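Local coordinates for protein acyl-CoA dehydrogenase (Geobacillus kaustophilus, PDB 2PG0) that binds FAD and probably dehydrogenates acyl chains at the alpha-beta position, introducing a double bond, at residues L10-E13 against H14-R18; A19-R22 against K23-K27; L67-D70 against F71-V75; L300-T303 against F304-R307. One frame throughout, in Å; residues are numbered along the deposited sequence.

Contact 1. Residues L10-E13 against H14-R18; sequences LREE and HHMFR
Arg11 N donates to His14 ND1 over 3.0 Å in an almost straight bond, 174° at the hydrogen, arriving within 8° of the imidazole plane. This is a helix N-terminus: Arg11 holds the N-cap position of helix 12-28, the first helix of the acyl-CoA dehydrogenase N-terminal domain, and a side chain from the first turn reaches back to the cap's amide. Arg11 O also accepts, from His15 N at 3.2 Å and, weakly, from His14 N. Regular helical bonds follow, Met16 N to Glu12 O at 2.9 Å and Phe17 N to Glu13 O. With ND1 taken by Arg11 N, His14 NE2 is left to bond Asp70 OD1 at the start of helix 71-84, so both ring nitrogens are held and the imidazole cannot turn freely. Glu13 lies alongside and lays its CG over one ring face as a CH-pi contact, 4.0 Å from the centroid. That placement follows from chi1 of 77°, which sets CG between the backbone N and the carbonyl carbon, while the carboxylate goes on to Tyr73 OH. The Arg11 side chain slants across His14, its CG 3.4 Å from ND1. Leu10 splits its methyls: CD2 rests 3.7 Å from His14 CB, while CD1 meets the edge of the Arg18 guanidinium, itself in salt bridges with Glu79 and Glu80 of helix 71-84, 3.7 Å from NH2.

Contact 2. Residues A19-R22 against K23-K27; sequences AAFR and KFLEK
Residues 19-26 carry regular alpha-helical bonding within helix 12-28, four successive i to i+4 backbone bonds running from Lys23 N to Ala19 O, at 3.0 Å, through to Glu26 N to Arg22 O, at 2.8 Å. One turn apart on the buried side, Phe21 and Leu25 cross obliquely. Leu25 CD1 comes over one face of the Phe21 ring, displaced toward the rim and nearest CE2 at 3.7 Å, a CH-pi contact 4.1 Å from the centroid. Phe21 gets there with CG anti to the backbone N, chi1 -173°. Phe24 touches the same ring more loosely, its CD2 4.2 Å from Phe21 CE1, and both rings meet Phe55 edge-to-face. An alanine at Leu25 would remove the methyl over the Phe21 face and is likely to leave a gap there and toward Leu81 of helix 71-84. On another side of the helix, Arg22 and Glu26 make no direct ion pair. A water accepts from Arg22 NH1 at 3.3 Å and donates to Glu26 OE2 at 3.2 Å. The helix is thus amphipathic, fastened to helix 71-84 by apolar packing and by the Arg22 charge, whose NH1 is salt-bridged directly to Glu80 and linked through water to Glu26.

Contact 3. Residues L67-D70 against F71-V75; sequences LNAD and FAYSV
Asp70 takes chi1 of 75°, which places CG between its own N and carbonyl carbon and swings OD1 over the first turn of helix 71-84, while Tyr73, with chi1 -76°, turns its ring back beside the same residue. OD1 accepts from Ala72 N at 3.0 Å; the bond is weak, bent to 123° at the hydrogen. The same oxygen lies 3.3 Å from Ala72 CB and 3.4 Å from Tyr73 CD2. The main-chain oxygen works as well: Tyr73 N donates to Asp70 O at 3.2 Å from above the carbonyl plane, and a water donates both to Asp70 O, at 3.0 Å, and to Ser74 OG, at 2.7 Å. Ala69 CB meets the Tyr73 ring obliquely, 3.7 Å from CD2. Further polar partners lie outside the turn, His14 for Asp70, Glu13 for Tyr73 and Asp96 for Ser74. Beyond the turn, Phe71 packs against helices 237-273 and 285-313 of the C-terminal domain. The arrangement is an aspartate N-cap where a loop enters a helix, with OD1 offering an acceptor, if a weak one, to a first-turn amide that has no carbonyl of the helix to bond.

Contact 4. Residues L300-T303 against F304-R307; sequences LGRT and FVDR
The Arg302 guanidinium presents an edge to Asp306: NH1 donates to OD1 at 3.1 Å, 159° at the hydrogen, with the oxygen nearly in the guanidinium plane. Seen from the carboxylate the fit is less flat, since NH1 arrives on the syn side of OD1 but 30° out of plane, and the two groups are turned 51° against each other. Val305 CG1 approaches the guanidinium obliquely, 4.0 Å from NH1. The arginine starts with CG anti to the backbone N; the bend at chi2 brings CD to 3.3 Å from Asp306 OD2, and the bend at chi3 directs the guanidinium so that NH1 meets OD1. The pair is one node in a larger polar cluster: Arg302 NE forms a salt bridge with Glu261, its NH1 another with Glu79, and Asp306 OD1 bonds the Tyr9 hydroxyl. A methionine in place of Arg302 would probably leave Asp306 without its salt-bridge mate and the carboxylates of Glu261 and Glu79 short of a positive partner. Underneath runs regular helix backbone, Val305 N to Gly301 O being nearly straight at 2.8 Å. The ring of Phe304 leads off to Met324 and Ala325 of helix 319-343, and packs on Thr303 of the second subunit. Arg307 NH1 forms a salt bridge with Glu311 of the same chain, and its NH2 bonds Thr6 O of the second subunit. This is an i to i+4 salt bridge on helix 285-313 of the C-terminal helical domain, with one side turned to the N-terminal domain and another to the subunit interface.

In the fold
From the N terminus, contacts 1 and 2 follow directly on each other along helix 12-28, the first at its start and the second between two and three turns further on, their centres about 13 Å apart. Contact 3 comes later, where the loop after helix 44-52 runs into helix 71-84; it touches contact 1, so the starts of the two helices are joined. Contact 4 lies far along the chain in helix 285-313, in the C-terminal domain, about 5 Å from contact 3 at the nearest atoms without touching it. All four are local turns in series; none nests or crosses. Glu79 and Glu80 of helix 71-84 draw arginines from contacts 1, 2 and 4 together.

Contact 1. Residues L10-E13 against H14-R18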
loop_
_atom_site.group_PDB
_atom_site.type_symbol
_atom_site.label_atom_id
_atom_site.label_comp_id
_atom_site.label_asym_id
_atom_site.label_seq_id
_atom_site.Cartn_x
_atom_site.Cartn_y
_atom_site.Cartn_z
ATOM N N LEU A 10 -19.469 4.649 -27.807
ATOM C CA LEU A 10 -20.894 4.924 -27.625
ATOM C C LEU A 10 -21.356 6.055 -28.531
ATOM O O LEU A 10 -20.784 7.150 -28.515
ATOM C CB LEU A 10 -21.219 5.268 -26.168
ATOM C CG LEU A 10 -20.930 4.221 -25.085
ATOM C CD1 LEU A 10 -21.143 4.813 -23.703
ATOM C CD2 LEU A 10 -21.763 2.941 -25.266
ATOM N N ARG A 11 -22.390 5.783 -29.321
ATOM C CA ARG A 11 -23.052 6.843 -30.076
ATOM C C ARG A 11 -24.457 7.098 -29.533
ATOM O O ARG A 11 -24.896 6.431 -28.595
ATOM C CB ARG A 11 -23.045 6.546 -31.574
ATOM C CG ARG A 11 -23.638 5.218 -31.986
ATOM C CD ARG A 11 -23.276 4.901 -33.439
ATOM N NE ARG A 11 -21.876 4.504 -33.557
ATOM C CZ ARG A 11 -21.452 3.244 -33.626
ATOM N NH1 ARG A 11 -22.320 2.235 -33.606
ATOM N NH2 ARG A 11 -20.152 2.991 -33.718
ATOM N N GLU A 12 -25.154 8.071 -30.114
ATOM C CA GLU A 12 -26.488 8.436 -29.640
ATOM C C GLU A 12 -27.424 7.232 -29.466
ATOM O O GLU A 12 -28.138 7.156 -28.469
ATOM C CB GLU A 12 -27.118 9.519 -30.530
ATOM C CG GLU A 12 -28.298 10.262 -29.885
ATOM C CD GLU A 12 -27.980 10.873 -28.515
ATOM O OE1 GLU A 12 -26.841 11.343 -28.298
ATOM O OE2 GLU A 12 -28.882 10.895 -27.650
ATOM N N GLU A 13 -27.405 6.295 -30.419
ATOM C CA GLU A 13 -28.243 5.089 -30.341
ATOM C C GLU A 13 -28.004 4.261 -29.062
ATOM O O GLU A 13 -28.944 3.686 -28.499
ATOM C CB GLU A 13 -28.092 4.218 -31.595
ATOM C CG GLU A 13 -26.809 3.397 -31.661
ATOM C CD GLU A 13 -26.575 2.762 -33.009
ATOM O OE1 GLU A 13 -26.764 1.532 -33.130
ATOM O OE2 GLU A 13 -26.198 3.495 -33.950
ATOM N N HIS A 14 -26.748 4.212 -28.616
ATOM C CA HIS A 14 -26.384 3.498 -27.387
ATOM C C HIS A 14 -26.869 4.264 -26.163
ATOM O O HIS A 14 -27.261 3.663 -25.161
ATOM C CB HIS A 14 -24.868 3.261 -27.314
ATOM C CG HIS A 14 -24.327 2.442 -28.446
ATOM N ND1 HIS A 14 -23.542 2.977 -29.444
ATOM C CD2 HIS A 14 -24.472 1.130 -28.748
ATOM C CE1 HIS A 14 -23.216 2.028 -30.305
ATOM N NE2 HIS A 14 -23.769 0.898 -29.905
ATOM N N HIS A 15 -26.850 5.594 -26.256
ATOM C CA HIS A 15 -27.333 6.450 -25.180
ATOM C C HIS A 15 -28.840 6.347 -24.988
ATOM O O HIS A 15 -29.305 6.282 -23.852
ATOM C CB HIS A 15 -26.896 7.904 -25.390
ATOM C CG HIS A 15 -25.414 8.095 -25.305
ATOM N ND1 HIS A 15 -24.684 8.735 -26.284
ATOM C CD2 HIS A 15 -24.520 7.701 -24.367
ATOM C CE1 HIS A 15 -23.407 8.742 -25.944
ATOM N NE2 HIS A 15 -23.281 8.122 -24.786
ATOM N N MET A 16 -29.594 6.314 -26.089
ATOM C CA MET A 16 -31.043 6.094 -25.986
ATOM C C MET A 16 -31.355 4.669 -25.528
ATOM O O MET A 16 -32.284 4.462 -24.747
ATOM C CB MET A 16 -31.838 6.488 -27.249
ATOM C CG MET A 16 -31.119 6.478 -28.585
ATOM S SD MET A 16 -32.015 7.380 -29.906
ATOM C CE MET A 16 -31.606 9.085 -29.556
ATOM N N PHE A 17 -30.562 3.705 -25.992
ATOM C CA PHE A 17 -30.696 2.319 -25.537
ATOM C C PHE A 17 -30.482 2.177 -24.027
ATOM O O PHE A 17 -31.244 1.468 -23.362
ATOM C CB PHE A 17 -29.757 1.376 -26.301
ATOM C CG PHE A 17 -29.761 -0.035 -25.777
ATOM C CD1 PHE A 17 -30.764 -0.926 -26.151
ATOM C CD2 PHE A 17 -28.773 -0.468 -24.890
ATOM C CE1 PHE A 17 -30.775 -2.233 -25.657
ATOM C CE2 PHE A 17 -28.781 -1.773 -24.394
ATOM C CZ PHE A 17 -29.777 -2.652 -24.775
ATOM N N ARG A 18 -29.441 2.830 -23.502
ATOM C CA ARG A 18 -29.161 2.799 -22.067
ATOM C C ARG A 18 -30.352 3.301 -21.253
ATOM O O ARG A 18 -30.720 2.695 -20.242
ATOM C CB ARG A 18 -27.911 3.609 -21.710
ATOM C CG ARG A 18 -27.455 3.401 -20.262
ATOM C CD ARG A 18 -26.372 4.386 -19.851
ATOM N NE ARG A 18 -25.135 4.183 -20.605
ATOM C CZ ARG A 18 -24.174 3.320 -20.270
ATOM N NH1 ARG A 18 -24.298 2.556 -19.186
ATOM N NH2 ARG A 18 -23.084 3.219 -21.023
#

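Contact 2. Residues A19-R22 against K23-K27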
loop_
_atom_site.group_PDB
_atom_site.type_symbol
_atom_site.label_atom_id
_atom_site.label_comp_id
_atom_site.label_asym_id
_atom_site.label_seq_id
_atom_site.Cartn_x
_atom_site.Cartn_y
_atom_site.Cartn_z
ATOM N N ALA A 19 -30.948 4.406 -21.701
ATOM C CA ALA A 19 -32.106 4.979 -21.022
ATOM C C ALA A 19 -33.300 4.020 -21.061
ATOM O O ALA A 19 -33.995 3.854 -20.054
ATOM C CB ALA A 19 -32.472 6.334 -21.634
ATOM N N ALA A 20 -33.524 3.387 -22.214
ATOM C CA ALA A 20 -34.621 2.422 -22.373
ATOM C C ALA A 20 -34.414 1.191 -21.484
ATOM O O ALA A 20 -35.351 0.706 -20.835
ATOM C CB ALA A 20 -34.770 2.007 -23.835
ATOM N N PHE A 21 -33.181 0.686 -21.466
ATOM C CA PHE A 21 -32.844 -0.481 -20.656
ATOM C C PHE A 21 -32.942 -0.147 -19.160
ATOM O O PHE A 21 -33.466 -0.946 -18.380
ATOM C CB PHE A 21 -31.460 -1.035 -21.047
ATOM C CG PHE A 21 -31.113 -2.337 -20.384
ATOM C CD1 PHE A 21 -31.988 -3.428 -20.439
ATOM C CD2 PHE A 21 -29.903 -2.479 -19.704
ATOM C CE1 PHE A 21 -31.665 -4.639 -19.817
ATOM C CE2 PHE A 21 -29.568 -3.691 -19.088
ATOM C CZ PHE A 21 -30.445 -4.767 -19.138
ATOM N N ARG A 22 -32.465 1.032 -18.762
ATOM C CA ARG A 22 -32.599 1.462 -17.367
ATOM C C ARG A 22 -34.073 1.557 -16.945
ATOM O O ARG A 22 -34.427 1.212 -15.812
ATOM C CB ARG A 22 -31.905 2.799 -17.125
ATOM C CG ARG A 22 -31.801 3.171 -15.642
ATOM C CD ARG A 22 -31.309 4.597 -15.469
ATOM N NE ARG A 22 -30.035 4.838 -16.153
ATOM C CZ ARG A 22 -28.837 4.576 -15.637
ATOM N NH1 ARG A 22 -28.725 4.041 -14.426
ATOM N NH2 ARG A 22 -27.747 4.841 -16.342
ATOM N N LYS A 23 -34.925 2.015 -17.862
ATOM C CA LYS A 23 -36.362 2.101 -17.581
ATOM C C LYS A 23 -36.956 0.717 -17.308
ATOM O O LYS A 23 -37.752 0.547 -16.382
ATOM C CB LYS A 23 -37.107 2.788 -18.722
ATOM C CG LYS A 23 -38.557 3.119 -18.380
ATOM C CD LYS A 23 -39.196 4.001 -19.442
ATOM C CE LYS A 23 -40.570 4.474 -18.979
ATOM N NZ LYS A 23 -40.988 5.719 -19.696
ATOM N N PHE A 24 -36.555 -0.264 -18.111
ATOM C CA PHE A 24 -36.940 -1.656 -17.900
ATOM C C PHE A 24 -36.507 -2.141 -16.506
ATOM O O PHE A 24 -37.311 -2.707 -15.754
ATOM C CB PHE A 24 -36.344 -2.533 -19.005
ATOM C CG PHE A 24 -36.565 -4.004 -18.813
ATOM C CD1 PHE A 24 -37.760 -4.605 -19.213
ATOM C CD2 PHE A 24 -35.571 -4.801 -18.245
ATOM C CE1 PHE A 24 -37.963 -5.973 -19.040
ATOM C CE2 PHE A 24 -35.766 -6.171 -18.069
ATOM C CZ PHE A 24 -36.967 -6.763 -18.468
ATOM N N LEU A 25 -35.245 -1.900 -16.163
ATOM C CA LEU A 25 -34.691 -2.358 -14.884
ATOM C C LEU A 25 -35.297 -1.659 -13.674
ATOM O O LEU A 25 -35.438 -2.262 -12.607
ATOM C CB LEU A 25 -33.163 -2.191 -14.867
ATOM C CG LEU A 25 -32.376 -3.019 -15.887
ATOM C CD1 LEU A 25 -30.887 -2.681 -15.774
ATOM C CD2 LEU A 25 -32.619 -4.519 -15.699
ATOM N N GLU A 26 -35.643 -0.384 -13.831
ATOM C CA GLU A 26 -36.266 0.368 -12.744
ATOM C C GLU A 26 -37.581 -0.267 -12.290
ATOM O O GLU A 26 -37.943 -0.172 -11.118
ATOM C CB GLU A 26 -36.451 1.843 -13.117
ATOM C CG GLU A 26 -35.189 2.680 -12.843
ATOM C CD GLU A 26 -35.206 4.056 -13.509
ATOM O OE1 GLU A 26 -36.163 4.361 -14.257
ATOM O OE2 GLU A 26 -34.245 4.839 -13.285
ATOM N N LYS A 27 -38.277 -0.921 -13.221
ATOM C CA LYS A 27 -39.503 -1.651 -12.900
ATOM C C LYS A 27 -39.248 -3.114 -12.510
ATOM O O LYS A 27 -39.805 -3.601 -11.523
ATOM C CB LYS A 27 -40.478 -1.595 -14.075
ATOM C CG LYS A 27 -41.775 -2.372 -13.833
ATOM C CD LYS A 27 -42.783 -2.190 -14.954
ATOM C CE LYS A 27 -42.347 -2.877 -16.243
ATOM N NZ LYS A 27 -43.328 -2.617 -17.344
HETATM O O HOH W 1 -31.239 4.092 -12.334
#

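Contact 3. Residues L67-D70 against F71-V75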
loop_
_atom_site.group_PDB
_atom_site.type_symbol
_atom_site.label_atom_id
_atom_site.label_comp_id
_atom_site.label_asym_id
_atom_site.label_seq_id
_atom_site.Cartn_x
_atom_site.Cartn_y
_atom_site.Cartn_z
ATOM N N LEU A 67 -30.519 -9.063 -33.149
ATOM C CA LEU A 67 -30.579 -7.678 -33.611
ATOM C C LEU A 67 -29.321 -7.200 -34.337
ATOM O O LEU A 67 -29.228 -6.026 -34.699
ATOM C CB LEU A 67 -30.919 -6.739 -32.444
ATOM C CG LEU A 67 -32.281 -6.976 -31.776
ATOM C CD1 LEU A 67 -32.406 -6.200 -30.470
ATOM C CD2 LEU A 67 -33.423 -6.635 -32.740
ATOM N N ASN A 68 -28.366 -8.107 -34.549
ATOM C CA ASN A 68 -27.071 -7.768 -35.145
ATOM C C ASN A 68 -26.356 -6.613 -34.444
ATOM O O ASN A 68 -25.607 -5.853 -35.072
ATOM C CB ASN A 68 -27.218 -7.492 -36.649
ATOM C CG ASN A 68 -27.450 -8.748 -37.441
ATOM O OD1 ASN A 68 -28.589 -9.100 -37.737
ATOM N ND2 ASN A 68 -26.370 -9.458 -37.764
ATOM N N ALA A 69 -26.578 -6.502 -33.134
ATOM C CA ALA A 69 -26.030 -5.409 -32.337
ATOM C C ALA A 69 -24.519 -5.526 -32.188
ATOM O O ALA A 69 -23.988 -6.629 -32.112
ATOM C CB ALA A 69 -26.684 -5.378 -30.968
ATOM N N ASP A 70 -23.835 -4.387 -32.140
ATOM C CA ASP A 70 -22.399 -4.392 -31.859
ATOM C C ASP A 70 -22.129 -4.566 -30.359
ATOM O O ASP A 70 -23.055 -4.544 -29.541
ATOM C CB ASP A 70 -21.690 -3.163 -32.467
ATOM C CG ASP A 70 -21.945 -1.867 -31.702
ATOM O OD1 ASP A 70 -22.514 -1.881 -30.592
ATOM O OD2 ASP A 70 -21.538 -0.809 -32.222
ATOM N N PHE A 71 -20.854 -4.739 -30.012
ATOM C CA PHE A 71 -20.439 -5.016 -28.634
ATOM C C PHE A 71 -20.753 -3.885 -27.643
ATOM O O PHE A 71 -20.879 -4.128 -26.440
ATOM C CB PHE A 71 -18.946 -5.369 -28.603
ATOM C CG PHE A 71 -18.446 -5.790 -27.250
ATOM C CD1 PHE A 71 -18.797 -7.027 -26.709
ATOM C CD2 PHE A 71 -17.617 -4.944 -26.515
ATOM C CE1 PHE A 71 -18.332 -7.413 -25.441
ATOM C CE2 PHE A 71 -17.148 -5.326 -25.254
ATOM C CZ PHE A 71 -17.510 -6.557 -24.716
ATOM N N ALA A 72 -20.883 -2.656 -28.136
ATOM C CA ALA A 72 -21.223 -1.530 -27.261
ATOM C C ALA A 72 -22.580 -1.728 -26.575
ATOM O O ALA A 72 -22.759 -1.309 -25.425
ATOM C CB ALA A 72 -21.177 -0.212 -28.014
ATOM N N TYR A 73 -23.520 -2.375 -27.272
ATOM C CA TYR A 73 -24.801 -2.738 -26.654
ATOM C C TYR A 73 -24.597 -3.677 -25.471
ATOM O O TYR A 73 -25.262 -3.528 -24.449
ATOM C CB TYR A 73 -25.770 -3.349 -27.666
ATOM C CG TYR A 73 -26.392 -2.316 -28.561
ATOM C CD1 TYR A 73 -27.568 -1.661 -28.184
ATOM C CD2 TYR A 73 -25.802 -1.978 -29.780
ATOM C CE1 TYR A 73 -28.151 -0.695 -29.011
ATOM C CE2 TYR A 73 -26.374 -1.011 -30.614
ATOM C CZ TYR A 73 -27.548 -0.379 -30.219
ATOM O OH TYR A 73 -28.120 0.579 -31.031
ATOM N N SER A 74 -23.671 -4.627 -25.605
ATOM C CA SER A 74 -23.372 -5.543 -24.492
ATOM C C SER A 74 -22.727 -4.823 -23.314
ATOM O O SER A 74 -23.021 -5.139 -22.159
ATOM C CB SER A 74 -22.492 -6.703 -24.955
ATOM O OG SER A 74 -23.273 -7.682 -25.620
ATOM N N VAL A 75 -21.848 -3.864 -23.606
ATOM C CA VAL A 75 -21.242 -3.034 -22.562
ATOM C C VAL A 75 -22.337 -2.322 -21.763
ATOM O O VAL A 75 -22.348 -2.365 -20.532
ATOM C CB VAL A 75 -20.243 -2.008 -23.143
ATOM C CG1 VAL A 75 -19.713 -1.077 -22.036
ATOM C CG2 VAL A 75 -19.089 -2.732 -23.839
HETATM O O HOH W 2 -23.690 -7.120 -28.183
#

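Contact 4. Residues L300-T303 against F304-R307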
loop_
_atom_site.group_PDB
_atom_site.type_symbol
_atom_site.label_atom_id
_atom_site.label_comp_id
_atom_site.label_asym_id
_atom_site.label_seq_id
_atom_site.Cartn_x
_atom_site.Cartn_y
_atom_site.Cartn_z
ATOM N N LEU A 300 -8.811 6.382 -13.756
ATOM C CA LEU A 300 -7.808 5.547 -14.415
ATOM C C LEU A 300 -8.390 4.255 -14.988
ATOM O O LEU A 300 -8.123 3.910 -16.140
ATOM C CB LEU A 300 -6.674 5.205 -13.448
ATOM C CG LEU A 300 -5.721 6.328 -13.053
ATOM C CD1 LEU A 300 -4.913 5.845 -11.877
ATOM C CD2 LEU A 300 -4.793 6.754 -14.205
ATOM N N GLY A 301 -9.178 3.549 -14.182
ATOM C CA GLY A 301 -9.763 2.274 -14.586
ATOM C C GLY A 301 -10.752 2.475 -15.718
ATOM O O GLY A 301 -10.785 1.685 -16.665
ATOM N N ARG A 302 -11.557 3.530 -15.612
ATOM C CA ARG A 302 -12.570 3.840 -16.635
ATOM C C ARG A 302 -11.910 4.159 -17.980
ATOM O O ARG A 302 -12.311 3.634 -19.022
ATOM C CB ARG A 302 -13.473 4.998 -16.175
ATOM C CG ARG A 302 -14.522 5.481 -17.214
ATOM C CD ARG A 302 -15.318 4.334 -17.875
ATOM N NE ARG A 302 -16.222 3.621 -16.972
ATOM C CZ ARG A 302 -16.967 2.576 -17.328
ATOM N NH1 ARG A 302 -16.919 2.099 -18.574
ATOM N NH2 ARG A 302 -17.763 1.999 -16.436
ATOM N N THR A 303 -10.893 5.012 -17.946
ATOM C CA THR A 303 -10.153 5.371 -19.156
ATOM C C THR A 303 -9.496 4.140 -19.791
ATOM O O THR A 303 -9.534 3.974 -21.015
ATOM C CB THR A 303 -9.113 6.469 -18.864
ATOM O OG1 THR A 303 -9.774 7.579 -18.239
ATOM C CG2 THR A 303 -8.427 6.957 -20.154
ATOM N N PHE A 304 -8.917 3.272 -18.962
ATOM C CA PHE A 304 -8.226 2.086 -19.468
ATOM C C PHE A 304 -9.203 1.057 -20.043
ATOM O O PHE A 304 -9.022 0.581 -21.173
ATOM C CB PHE A 304 -7.359 1.456 -18.369
ATOM C CG PHE A 304 -6.393 0.427 -18.874
ATOM C CD1 PHE A 304 -5.194 0.820 -19.473
ATOM C CD2 PHE A 304 -6.676 -0.933 -18.758
ATOM C CE1 PHE A 304 -4.289 -0.123 -19.945
ATOM C CE2 PHE A 304 -5.768 -1.894 -19.225
ATOM C CZ PHE A 304 -4.573 -1.482 -19.818
ATOM N N VAL A 305 -10.246 0.719 -19.286
ATOM C CA VAL A 305 -11.214 -0.273 -19.782
ATOM C C VAL A 305 -11.900 0.208 -21.069
ATOM O O VAL A 305 -12.126 -0.587 -21.984
ATOM C CB VAL A 305 -12.229 -0.715 -18.693
ATOM C CG1 VAL A 305 -13.299 0.343 -18.461
ATOM C CG2 VAL A 305 -12.851 -2.072 -19.047
ATOM N N ASP A 306 -12.184 1.509 -21.142
ATOM C CA ASP A 306 -12.802 2.109 -22.326
ATOM C C ASP A 306 -11.893 1.978 -23.544
ATOM O O ASP A 306 -12.360 1.678 -24.648
ATOM C CB ASP A 306 -13.141 3.584 -22.081
ATOM C CG ASP A 306 -14.477 3.778 -21.366
ATOM O OD1 ASP A 306 -15.211 2.790 -21.107
ATOM O OD2 ASP A 306 -14.794 4.945 -21.070
ATOM N N ARG A 307 -10.592 2.177 -23.336
ATOM C CA ARG A 307 -9.625 1.994 -24.418
ATOM C C ARG A 307 -9.547 0.529 -24.862
ATOM O O ARG A 307 -9.512 0.238 -26.061
ATOM C CB ARG A 307 -8.247 2.537 -24.018
ATOM C CG ARG A 307 -7.212 2.523 -25.131
ATOM C CD ARG A 307 -7.607 3.437 -26.281
ATOM N NE ARG A 307 -6.642 3.325 -27.369
ATOM C CZ ARG A 307 -6.742 2.446 -28.356
ATOM N NH1 ARG A 307 -7.780 1.621 -28.404
ATOM N NH2 ARG A 307 -5.817 2.400 -29.304
#